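Local coordinates for putative uncharacterized protein PH1404 (Pyrococcus horikoshii, PDB 3AF6) that probably terminates transcription genome-wide by zinc-dependent cleavage of nascent RNA at the polymerase exit channel, followed by 5'-3' degradation of the released RNA, at residues I189-L194 against H360-T365; A251-H256 against V351-G356; R329-S332 against R336-L339. All blocks are in the same frame, centred on the assembly; numbering follows the deposited sequence.

Contact 1 of 3, residues I189-L194 against H360-T365; sequences IRITGL and HNIAIT
I189 meets H360 through its outermost methyl: I189 CD1 lies 3.6 Å from H360 CB and approaches the imidazole obliquely. On a second branch of the same isoleucine, I189 CG2 is 4.4 Å from I362 CD1. I362 CD1 also lies 4.1 Å from I191 CG2, so one carbon stands near both isoleucines of segment 189-194. I191 and I362 run past each other in opposite directions. I189 can serve two partners because its CG1 is anti to the carbonyl carbon (chi1 -57°) and the chain continues extended to CD1, whereas CG2 branches off close to the backbone. Branched, apolar isoleucine suits such a layer: it fills space from both branches and brings no polar atom into a buried interface that no hydrogen bond crosses. The two strands belong to the two facing sheets of the metallo-beta-lactamase sandwich. Their axes are 10.1 Å apart, a separation bridged by side chains alone, and they run nearly parallel, at 18°. H360 is the polar exception among the four. Its CB joins the apolar layer, I362 CG1 lies at the edge of its ring and in plane, and NE2 is satisfied by a hydrogen bond with T388 OG1, which should help fix the turn of the ring. Further out, I191 rests on V207, and I362 on I355, V390 and L650. Backbone hydrogen bonds set strand 189-193 in its sheet: R190 pairs with Q208 on strand 204-209, and I191 with I648 on strand 647-649.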
ATOM      1  N   ILE A 189      14.960 -20.593  11.447  1.00 33.67           N
ATOM      2  CA  ILE A 189      14.002 -19.613  10.955  1.00 34.35           C
ATOM      3  C   ILE A 189      12.632 -19.956  11.530  1.00 33.80           C
ATOM      4  O   ILE A 189      12.206 -21.100  11.439  1.00 34.21           O
ATOM      5  CB  ILE A 189      13.910 -19.673   9.402  1.00 34.52           C
ATOM      6  CG1 ILE A 189      15.288 -19.442   8.777  1.00 30.80           C
ATOM      7  CG2 ILE A 189      12.908 -18.642   8.894  1.00 34.80           C
ATOM      8  CD1 ILE A 189      15.384 -19.912   7.347  1.00 27.03           C
ATOM      9  N   ARG A 190      11.943 -18.982  12.117  1.00 33.83           N
ATOM     10  CA  ARG A 190      10.615 -19.243  12.690  1.00 33.92           C
ATOM     11  C   ARG A 190       9.670 -18.084  12.379  1.00 34.39           C
ATOM     12  O   ARG A 190      10.109 -16.937  12.247  1.00 34.67           O
ATOM     13  CB  ARG A 190      10.687 -19.365  14.220  1.00 33.87           C
ATOM     14  CG  ARG A 190      11.978 -19.895  14.791  1.00 32.65           C
ATOM     15  CD  ARG A 190      12.255 -19.260  16.163  1.00 32.53           C
ATOM     16  NE  ARG A 190      11.423 -19.802  17.228  1.00 30.12           N
ATOM     17  CZ  ARG A 190      11.244 -19.223  18.413  1.00 31.74           C
ATOM     18  NH1 ARG A 190      11.832 -18.066  18.704  1.00 26.86           N
ATOM     19  NH2 ARG A 190      10.477 -19.820  19.313  1.00 32.16           N
ATOM     20  N   ILE A 191       8.381 -18.366  12.257  1.00 32.59           N
ATOM     21  CA  ILE A 191       7.445 -17.277  12.027  1.00 33.91           C
ATOM     22  C   ILE A 191       6.366 -17.327  13.100  1.00 34.53           C
ATOM     23  O   ILE A 191       5.799 -18.387  13.398  1.00 35.65           O
ATOM     24  CB  ILE A 191       6.793 -17.310  10.612  1.00 33.13           C
ATOM     25  CG1 ILE A 191       6.036 -18.613  10.389  1.00 35.33           C
ATOM     26  CG2 ILE A 191       7.854 -17.108   9.550  1.00 34.29           C
ATOM     27  CD1 ILE A 191       5.296 -18.654   9.036  1.00 37.83           C
ATOM     28  N   THR A 192       6.090 -16.170  13.686  1.00 30.88           N
ATOM     29  CA  THR A 192       5.102 -16.089  14.733  1.00 30.08           C
ATOM     30  C   THR A 192       3.980 -15.146  14.367  1.00 30.05           C
ATOM     31  O   THR A 192       4.227 -14.036  13.901  1.00 32.86           O
ATOM     32  CB  THR A 192       5.756 -15.604  16.022  1.00 29.50           C
ATOM     33  OG1 THR A 192       6.819 -16.493  16.350  1.00 28.05           O
ATOM     34  CG2 THR A 192       4.753 -15.571  17.164  1.00 29.56           C
ATOM     35  N   GLY A 193       2.744 -15.586  14.573  1.00 29.87           N
ATOM     36  CA  GLY A 193       1.613 -14.727  14.270  1.00 29.68           C
ATOM     37  C   GLY A 193       1.290 -13.833  15.462  1.00 32.39           C
ATOM     38  O   GLY A 193       0.980 -14.310  16.565  1.00 31.81           O
ATOM     39  N   LEU A 194       1.375 -12.527  15.257  1.00 31.85           N
ATOM     40  CA  LEU A 194       1.068 -11.592  16.325  1.00 31.89           C
ATOM     41  C   LEU A 194      -0.372 -11.112  16.159  1.00 30.62           C
ATOM     42  O   LEU A 194      -0.935 -10.458  17.048  1.00 25.79           O
ATOM     43  CB  LEU A 194       2.048 -10.417  16.288  1.00 32.56           C
ATOM     44  CG  LEU A 194       3.475 -10.867  16.621  1.00 34.38           C
ATOM     45  CD1 LEU A 194       4.445  -9.693  16.545  1.00 32.47           C
ATOM     46  CD2 LEU A 194       3.481 -11.480  18.020  1.00 31.73           C
ATOM     47  N   HIS A 360      16.296 -20.851   2.691  1.00 41.51           N
ATOM     48  CA  HIS A 360      14.845 -21.014   2.703  1.00 39.75           C
ATOM     49  C   HIS A 360      14.159 -19.777   2.136  1.00 40.76           C
ATOM     50  O   HIS A 360      14.661 -18.656   2.277  1.00 40.24           O
ATOM     51  CB  HIS A 360      14.361 -21.236   4.135  1.00 38.65           C
ATOM     52  CG  HIS A 360      12.961 -21.757   4.233  1.00 38.06           C
ATOM     53  ND1 HIS A 360      12.672 -23.104   4.302  1.00 37.56           N
ATOM     54  CD2 HIS A 360      11.771 -21.116   4.288  1.00 37.15           C
ATOM     55  CE1 HIS A 360      11.367 -23.269   4.396  1.00 34.48           C
ATOM     56  NE2 HIS A 360      10.796 -22.080   4.390  1.00 36.43           N
ATOM     57  N   ASN A 361      13.005 -19.973   1.505  1.00 39.96           N
ATOM     58  CA  ASN A 361      12.280 -18.849   0.935  1.00 38.74           C
ATOM     59  C   ASN A 361      10.816 -18.837   1.322  1.00 38.92           C
ATOM     60  O   ASN A 361      10.109 -19.836   1.165  1.00 40.11           O
ATOM     61  CB  ASN A 361      12.420 -18.846  -0.586  1.00 38.43           C
ATOM     62  CG  ASN A 361      13.852 -18.773  -1.017  1.00 39.71           C
ATOM     63  OD1 ASN A 361      14.593 -19.755  -0.904  1.00 42.14           O
ATOM     64  ND2 ASN A 361      14.272 -17.602  -1.487  1.00 38.86           N
ATOM     65  N   ILE A 362      10.371 -17.690   1.827  1.00 37.72           N
ATOM     66  CA  ILE A 362       8.991 -17.511   2.243  1.00 36.28           C
ATOM     67  C   ILE A 362       8.321 -16.488   1.343  1.00 34.37           C
ATOM     68  O   ILE A 362       8.950 -15.524   0.909  1.00 35.82           O
ATOM     69  CB  ILE A 362       8.907 -16.974   3.699  1.00 38.49           C
ATOM     70  CG1 ILE A 362       9.708 -17.872   4.646  1.00 40.52           C
ATOM     71  CG2 ILE A 362       7.456 -16.919   4.157  1.00 35.40           C
ATOM     72  CD1 ILE A 362       9.901 -17.274   6.040  1.00 41.53           C
ATOM     73  N   ALA A 363       7.047 -16.712   1.052  1.00 31.57           N
ATOM     74  CA  ALA A 363       6.268 -15.774   0.257  1.00 30.23           C
ATOM     75  C   ALA A 363       4.998 -15.525   1.058  1.00 30.00           C
ATOM     76  O   ALA A 363       4.233 -16.460   1.341  1.00 29.69           O
ATOM     77  CB  ALA A 363       5.927 -16.361  -1.105  1.00 32.06           C
ATOM     78  N   ILE A 364       4.801 -14.272   1.456  1.00 27.41           N
ATOM     79  CA  ILE A 364       3.639 -13.881   2.229  1.00 27.46           C
ATOM     80  C   ILE A 364       2.743 -13.108   1.277  1.00 29.53           C
ATOM     81  O   ILE A 364       3.096 -12.059   0.727  1.00 30.69           O
ATOM     82  CB  ILE A 364       4.052 -13.004   3.435  1.00 30.30           C
ATOM     83  CG1 ILE A 364       5.133 -13.726   4.239  1.00 29.62           C
ATOM     84  CG2 ILE A 364       2.849 -12.717   4.324  1.00 24.29           C
ATOM     85  CD1 ILE A 364       6.061 -12.792   4.983  1.00 32.47           C
ATOM     86  N   THR A 365       1.560 -13.653   1.100  1.00 29.82           N
ATOM     87  CA  THR A 365       0.577 -13.129   0.193  1.00 29.44           C
ATOM     88  C   THR A 365      -0.155 -11.819   0.501  1.00 32.64           C
ATOM     89  O   THR A 365      -0.474 -11.057  -0.417  1.00 32.78           O
ATOM     90  CB  THR A 365      -0.429 -14.229  -0.052  1.00 27.21           C
ATOM     91  OG1 THR A 365      -0.464 -14.520  -1.444  1.00 34.30           O
ATOM     92  CG2 THR A 365      -1.777 -13.847   0.435  1.00 24.08           C
TER

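Contact 2 of 3, residues A251-H256 against V351-G356; sequences AIIITH and VHLHIG. With ZN (zinc ion), chain I.
I253 and V351 face each other across the interior of the metallo-beta-lactamase sandwich, where strand 251-253 of one sheet packs on strand 349-355 of the other. All the contacts between the two segments are apolar. I253 CG2 comes to 3.6 Å from V351 CG2, the side chains crossing obliquely, while I253 CD1 extends along to L353 CD2 at 4.0 Å and also lies near V351 CG1. The longer branch of I253 thus spans from the valine to the leucine, and the fork of valine suits V351, letting CG1 and CG2 both meet I253. Two residues further on, T255 adds its methyl: T255 CG2 is 4.1 Å from V351 CG2, and the two side chains cross at about a right angle. L337 of strand 335-341 packs beside I253 and V351.

Metal coordination begins one residue later. H256 NE2 binds zinc at 2.2 Å, and H258, H344 and D367 complete that ion's site; H256 opens the HxHxDH motif of the family, which also supplies D260 and H261 to the second zinc.

A polar contact joins the neighbours T255 and H256, while D217 OD1 holds T255 N. T255 suits its place by being two-sided: with OG1 set between the backbone N and the carbonyl carbon (chi1 64°), the methyl is left for V351 and the hydroxyl for the metal ligand. H256 ND1 donates to T255 OG1 over 3.1 Å, with the oxygen tilted 29° out of the imidazole plane.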
ATOM      1  N   ALA A 251      13.498  -4.620  10.356  1.00 36.30           N
ATOM      2  CA  ALA A 251      12.604  -3.942   9.442  1.00 34.36           C
ATOM      3  C   ALA A 251      11.153  -4.356   9.530  1.00 33.07           C
ATOM      4  O   ALA A 251      10.819  -5.417  10.048  1.00 32.84           O
ATOM      5  CB  ALA A 251      13.092  -4.161   8.019  1.00 35.76           C
ATOM      6  N   ILE A 252      10.295  -3.487   9.003  1.00 32.37           N
ATOM      7  CA  ILE A 252       8.864  -3.740   8.924  1.00 30.84           C
ATOM      8  C   ILE A 252       8.530  -3.677   7.425  1.00 30.57           C
ATOM      9  O   ILE A 252       9.071  -2.852   6.698  1.00 31.70           O
ATOM     10  CB  ILE A 252       8.044  -2.670   9.679  1.00 29.25           C
ATOM     11  CG1 ILE A 252       8.379  -2.713  11.175  1.00 31.22           C
ATOM     12  CG2 ILE A 252       6.558  -2.923   9.474  1.00 26.72           C
ATOM     13  CD1 ILE A 252       7.668  -1.651  12.025  1.00 28.43           C
ATOM     14  N   ILE A 253       7.666  -4.562   6.955  1.00 29.73           N
ATOM     15  CA  ILE A 253       7.288  -4.555   5.551  1.00 30.27           C
ATOM     16  C   ILE A 253       5.772  -4.481   5.492  1.00 30.76           C
ATOM     17  O   ILE A 253       5.096  -5.141   6.283  1.00 33.13           O
ATOM     18  CB  ILE A 253       7.744  -5.848   4.842  1.00 30.73           C
ATOM     19  CG1 ILE A 253       9.216  -6.112   5.156  1.00 32.56           C
ATOM     20  CG2 ILE A 253       7.532  -5.725   3.339  1.00 26.69           C
ATOM     21  CD1 ILE A 253       9.735  -7.408   4.602  1.00 35.67           C
ATOM     22  N   ILE A 254       5.230  -3.695   4.568  1.00 28.35           N
ATOM     23  CA  ILE A 254       3.784  -3.599   4.458  1.00 30.02           C
ATOM     24  C   ILE A 254       3.280  -4.107   3.106  1.00 32.73           C
ATOM     25  O   ILE A 254       3.714  -3.620   2.063  1.00 36.13           O
ATOM     26  CB  ILE A 254       3.319  -2.145   4.667  1.00 28.15           C
ATOM     27  CG1 ILE A 254       3.858  -1.615   6.009  1.00 29.55           C
ATOM     28  CG2 ILE A 254       1.799  -2.072   4.610  1.00 24.85           C
ATOM     29  CD1 ILE A 254       3.513  -2.471   7.249  1.00 23.32           C
ATOM     30  N   THR A 255       2.367  -5.082   3.125  1.00 32.38           N
ATOM     31  CA  THR A 255       1.807  -5.648   1.896  1.00 32.34           C
ATOM     32  C   THR A 255       0.949  -4.626   1.140  1.00 35.53           C
ATOM     33  O   THR A 255       1.047  -4.510  -0.090  1.00 36.38           O
ATOM     34  CB  THR A 255       0.927  -6.886   2.182  1.00 31.55           C
ATOM     35  OG1 THR A 255      -0.211  -6.503   2.961  1.00 28.97           O
ATOM     36  CG2 THR A 255       1.715  -7.932   2.931  1.00 30.95           C
ATOM     37  N   HIS A 256       0.081  -3.919   1.866  1.00 34.07           N
ATOM     38  CA  HIS A 256      -0.753  -2.900   1.251  1.00 35.35           C
ATOM     39  C   HIS A 256      -1.300  -1.886   2.243  1.00 36.67           C
ATOM     40  O   HIS A 256      -1.255  -2.088   3.453  1.00 38.59           O
ATOM     41  CB  HIS A 256      -1.872  -3.508   0.408  1.00 36.58           C
ATOM     42  CG  HIS A 256      -2.951  -4.187   1.191  1.00 38.05           C
ATOM     43  ND1 HIS A 256      -2.813  -5.461   1.702  1.00 40.48           N
ATOM     44  CD2 HIS A 256      -4.221  -3.806   1.468  1.00 37.01           C
ATOM     45  CE1 HIS A 256      -3.954  -5.840   2.249  1.00 40.24           C
ATOM     46  NE2 HIS A 256      -4.825  -4.854   2.120  1.00 39.63           N
ATOM     47  N   VAL A 351       4.870 -10.343  -0.409  1.00 31.34           N
ATOM     48  CA  VAL A 351       6.219 -10.166   0.114  1.00 30.28           C
ATOM     49  C   VAL A 351       7.006 -11.459   0.026  1.00 31.37           C
ATOM     50  O   VAL A 351       6.563 -12.492   0.515  1.00 35.30           O
ATOM     51  CB  VAL A 351       6.185  -9.693   1.572  1.00 28.62           C
ATOM     52  CG1 VAL A 351       7.585  -9.690   2.156  1.00 25.30           C
ATOM     53  CG2 VAL A 351       5.588  -8.301   1.635  1.00 27.42           C
ATOM     54  N   HIS A 352       8.176 -11.401  -0.602  1.00 30.90           N
ATOM     55  CA  HIS A 352       9.014 -12.587  -0.755  1.00 31.76           C
ATOM     56  C   HIS A 352      10.311 -12.433   0.021  1.00 31.53           C
ATOM     57  O   HIS A 352      11.054 -11.468  -0.163  1.00 30.81           O
ATOM     58  CB  HIS A 352       9.316 -12.842  -2.240  1.00 31.87           C
ATOM     59  CG  HIS A 352      10.150 -14.063  -2.492  1.00 33.03           C
ATOM     60  ND1 HIS A 352      11.522 -14.081  -2.327  1.00 31.93           N
ATOM     61  CD2 HIS A 352       9.798 -15.320  -2.852  1.00 31.37           C
ATOM     62  CE1 HIS A 352      11.975 -15.298  -2.569  1.00 30.98           C
ATOM     63  NE2 HIS A 352      10.950 -16.069  -2.889  1.00 32.69           N
ATOM     64  N   LEU A 353      10.582 -13.387   0.898  1.00 31.82           N
ATOM     65  CA  LEU A 353      11.798 -13.316   1.681  1.00 34.06           C
ATOM     66  C   LEU A 353      12.745 -14.453   1.347  1.00 35.75           C
ATOM     67  O   LEU A 353      12.422 -15.636   1.497  1.00 34.70           O
ATOM     68  CB  LEU A 353      11.485 -13.314   3.183  1.00 32.89           C
ATOM     69  CG  LEU A 353      10.696 -12.116   3.713  1.00 32.87           C
ATOM     70  CD1 LEU A 353      10.611 -12.197   5.235  1.00 33.29           C
ATOM     71  CD2 LEU A 353      11.379 -10.812   3.293  1.00 32.15           C
ATOM     72  N   HIS A 354      13.910 -14.058   0.860  1.00 37.28           N
ATOM     73  CA  HIS A 354      14.975 -14.976   0.513  1.00 39.58           C
ATOM     74  C   HIS A 354      15.868 -14.957   1.757  1.00 38.66           C
ATOM     75  O   HIS A 354      16.583 -13.980   1.989  1.00 38.21           O
ATOM     76  CB  HIS A 354      15.707 -14.436  -0.723  1.00 43.45           C
ATOM     77  CG  HIS A 354      16.978 -15.153  -1.040  1.00 45.00           C
ATOM     78  ND1 HIS A 354      17.032 -16.509  -1.270  1.00 47.27           N
ATOM     79  CD2 HIS A 354      18.249 -14.702  -1.151  1.00 45.76           C
ATOM     80  CE1 HIS A 354      18.282 -16.862  -1.510  1.00 47.38           C
ATOM     81  NE2 HIS A 354      19.039 -15.785  -1.445  1.00 47.13           N
ATOM     82  N   ILE A 355      15.797 -16.018   2.564  1.00 39.28           N
ATOM     83  CA  ILE A 355      16.575 -16.108   3.804  1.00 39.89           C
ATOM     84  C   ILE A 355      17.819 -16.979   3.663  1.00 42.53           C
ATOM     85  O   ILE A 355      17.756 -18.087   3.126  1.00 41.06           O
ATOM     86  CB  ILE A 355      15.715 -16.653   4.956  1.00 36.88           C
ATOM     87  CG1 ILE A 355      14.454 -15.806   5.095  1.00 36.76           C
ATOM     88  CG2 ILE A 355      16.505 -16.615   6.256  1.00 35.09           C
ATOM     89  CD1 ILE A 355      13.471 -16.330   6.119  1.00 37.79           C
ATOM     90  N   GLY A 356      18.944 -16.483   4.180  1.00 46.47           N
ATOM     91  CA  GLY A 356      20.200 -17.202   4.054  1.00 51.92           C
ATOM     92  C   GLY A 356      20.561 -16.995   2.596  1.00 56.34           C
ATOM     93  O   GLY A 356      19.934 -16.163   1.924  1.00 59.77           O
TER
HETATM   94 ZN    ZN I 657      -7.054  -5.059   1.955  1.00 91.68          ZN

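Contact 3 of 3, residues R329-S332 against R336-L339; sequences RDIS and RLTL
L337 forms the hydrogen-bonded antiparallel pair with R329: R329 N donates to L337 O over 2.8 Å, and L337 N donates to R329 O over 2.9 Å at 161°. Its side chain points into the interior, where L337 CB lies 4.0 Å from I331 CD1 and the two chains cross obliquely. Leucine and isoleucine suit this face, since Y279 of the facing sheet packs on both and I253 on L337.

R336, on the other face of the sheet, is the non-hydrogen-bonded partner of D330. The two side chains lie alongside, pointing the same way, and the arginine chain bends at chi3 (-70°). Arginine can share several partners here: NE hydrogen-bonds a modified side chain of the bound peptide, and NH1 has a salt bridge with E183 OE2. Less sure is the salt bridge across the hairpin, in which R336 NH1 donates to D330 OD2 over 3.0 Å at the edge of the guanidinium, because the position of that oxygen is doubtful in the model.

I331 introduces an irregularity: it and S332 both face the residue just before R336, a classic beta bulge in the hairpin of strands 329-332 and 335-341. Within this chain, strand 329-332 is an outermost strand of the metallo-beta-lactamase sheet that also holds strands 349-355 and 360-364.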
ATOM      1  N   ARG A 329      16.410  -6.468  -2.706  1.00 43.21           N
ATOM      2  CA  ARG A 329      17.286  -5.677  -1.841  1.00 44.71           C
ATOM      3  C   ARG A 329      17.623  -6.372  -0.532  1.00 44.60           C
ATOM      4  O   ARG A 329      16.757  -6.972   0.093  1.00 46.62           O
ATOM      5  CB  ARG A 329      16.651  -4.322  -1.511  1.00 46.84           C
ATOM      6  CG  ARG A 329      16.341  -3.442  -2.710  1.00 49.62           C
ATOM      7  CD  ARG A 329      17.567  -2.711  -3.241  1.00 52.20           C
ATOM      8  NE  ARG A 329      17.213  -1.865  -4.381  1.00 55.52           N
ATOM      9  CZ  ARG A 329      17.096  -2.304  -5.632  1.00 58.24           C
ATOM     10  NH1 ARG A 329      17.318  -3.582  -5.917  1.00 57.64           N
ATOM     11  NH2 ARG A 329      16.727  -1.471  -6.599  1.00 59.51           N
ATOM     12  N   ASP A 330      18.887  -6.294  -0.124  1.00 44.31           N
ATOM     13  CA  ASP A 330      19.324  -6.874   1.143  1.00 42.78           C
ATOM     14  C   ASP A 330      18.780  -5.977   2.268  1.00 41.66           C
ATOM     15  O   ASP A 330      19.062  -4.771   2.300  1.00 41.63           O
ATOM     16  CB  ASP A 330      20.858  -6.899   1.236  1.00 43.63           C
ATOM     17  CG  ASP A 330      21.502  -7.865   0.251  1.00 48.05           C
ATOM     18  OD1 ASP A 330      22.716  -8.121   0.387  1.00 49.77           O
ATOM     19  OD2 ASP A 330      20.812  -8.370  -0.660  1.00 49.34           O
ATOM     20  N   ILE A 331      17.999  -6.540   3.184  1.00 38.22           N
ATOM     21  CA  ILE A 331      17.485  -5.727   4.272  1.00 36.85           C
ATOM     22  C   ILE A 331      18.064  -6.145   5.619  1.00 37.30           C
ATOM     23  O   ILE A 331      17.775  -5.533   6.646  1.00 36.88           O
ATOM     24  CB  ILE A 331      15.942  -5.751   4.337  1.00 36.59           C
ATOM     25  CG1 ILE A 331      15.425  -7.167   4.598  1.00 33.37           C
ATOM     26  CG2 ILE A 331      15.365  -5.190   3.044  1.00 34.19           C
ATOM     27  CD1 ILE A 331      13.910  -7.201   4.768  1.00 30.91           C
ATOM     28  N   SER A 332      18.904  -7.178   5.598  1.00 37.51           N
ATOM     29  CA  SER A 332      19.555  -7.691   6.799  1.00 37.56           C
ATOM     30  C   SER A 332      20.638  -8.671   6.360  1.00 37.49           C
ATOM     31  O   SER A 332      20.631  -9.139   5.227  1.00 35.52           O
ATOM     32  CB  SER A 332      18.547  -8.417   7.705  1.00 38.29           C
ATOM     33  OG  SER A 332      18.642  -9.825   7.550  1.00 38.28           O
ATOM     34  N   ARG A 336      16.761 -11.272   2.250  1.00 38.18           N
ATOM     35  CA  ARG A 336      16.683 -10.455   1.045  1.00 38.33           C
ATOM     36  C   ARG A 336      15.229 -10.308   0.622  1.00 38.28           C
ATOM     37  O   ARG A 336      14.501 -11.295   0.469  1.00 38.22           O
ATOM     38  CB  ARG A 336      17.491 -11.080  -0.084  1.00 42.34           C
ATOM     39  CG  ARG A 336      18.692 -10.258  -0.491  1.00 45.40           C
ATOM     40  CD  ARG A 336      19.189 -10.714  -1.832  1.00 49.16           C
ATOM     41  NE  ARG A 336      19.805 -12.031  -1.748  1.00 52.93           N
ATOM     42  CZ  ARG A 336      20.985 -12.257  -1.185  1.00 54.08           C
ATOM     43  NH1 ARG A 336      21.667 -11.247  -0.665  1.00 56.48           N
ATOM     44  NH2 ARG A 336      21.481 -13.483  -1.141  1.00 54.03           N
ATOM     45  N   LEU A 337      14.818  -9.062   0.423  1.00 37.52           N
ATOM     46  CA  LEU A 337      13.443  -8.743   0.060  1.00 36.67           C
ATOM     47  C   LEU A 337      13.179  -8.414  -1.395  1.00 37.13           C
ATOM     48  O   LEU A 337      13.984  -7.779  -2.072  1.00 38.64           O
ATOM     49  CB  LEU A 337      12.950  -7.565   0.908  1.00 34.09           C
ATOM     50  CG  LEU A 337      11.568  -6.989   0.583  1.00 31.82           C
ATOM     51  CD1 LEU A 337      10.468  -7.951   1.033  1.00 27.59           C
ATOM     52  CD2 LEU A 337      11.412  -5.645   1.287  1.00 32.87           C
ATOM     53  N   THR A 338      12.021  -8.856  -1.858  1.00 37.98           N
ATOM     54  CA  THR A 338      11.552  -8.587  -3.201  1.00 38.55           C
ATOM     55  C   THR A 338      10.040  -8.532  -3.051  1.00 38.74           C
ATOM     56  O   THR A 338       9.454  -9.396  -2.403  1.00 38.28           O
ATOM     57  CB  THR A 338      11.882  -9.716  -4.209  1.00 38.71           C
ATOM     58  OG1 THR A 338      13.286  -9.986  -4.205  1.00 38.83           O
ATOM     59  CG2 THR A 338      11.473  -9.286  -5.620  1.00 37.48           C
ATOM     60  N   LEU A 339       9.420  -7.510  -3.630  1.00 38.89           N
ATOM     61  CA  LEU A 339       7.971  -7.362  -3.580  1.00 37.63           C
ATOM     62  C   LEU A 339       7.416  -7.667  -4.969  1.00 38.84           C
ATOM     63  O   LEU A 339       8.039  -7.338  -5.985  1.00 38.50           O
ATOM     64  CB  LEU A 339       7.593  -5.936  -3.184  1.00 35.37           C
ATOM     65  CG  LEU A 339       8.044  -5.428  -1.817  1.00 33.57           C
ATOM     66  CD1 LEU A 339       7.578  -3.975  -1.659  1.00 32.49           C
ATOM     67  CD2 LEU A 339       7.473  -6.312  -0.713  1.00 30.35           C
TER

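From the N terminus, strand 189-193 comes first and packs against strand 360-364 of the facing sheet, so contact 1 closes the longest loop, with 165 residues between its segments. Within it, strand 251-253 and the zinc-binding turn after it find strand 349-355 in contact 2, enclosing 94 residues. Innermost is contact 3, a local hairpin of 329-332 with 336-339. The three are nested and none cross. Contacts 1 and 2 join the two sheets of the sandwich, whereas contact 3 lies within one. Strands 329-332, 335-341, 349-355 and 360-364 follow one another in both chain and sheet, so contact 2, its centre about 7 Å from that of contact 3 and 9 Å from that of contact 1, stands between them.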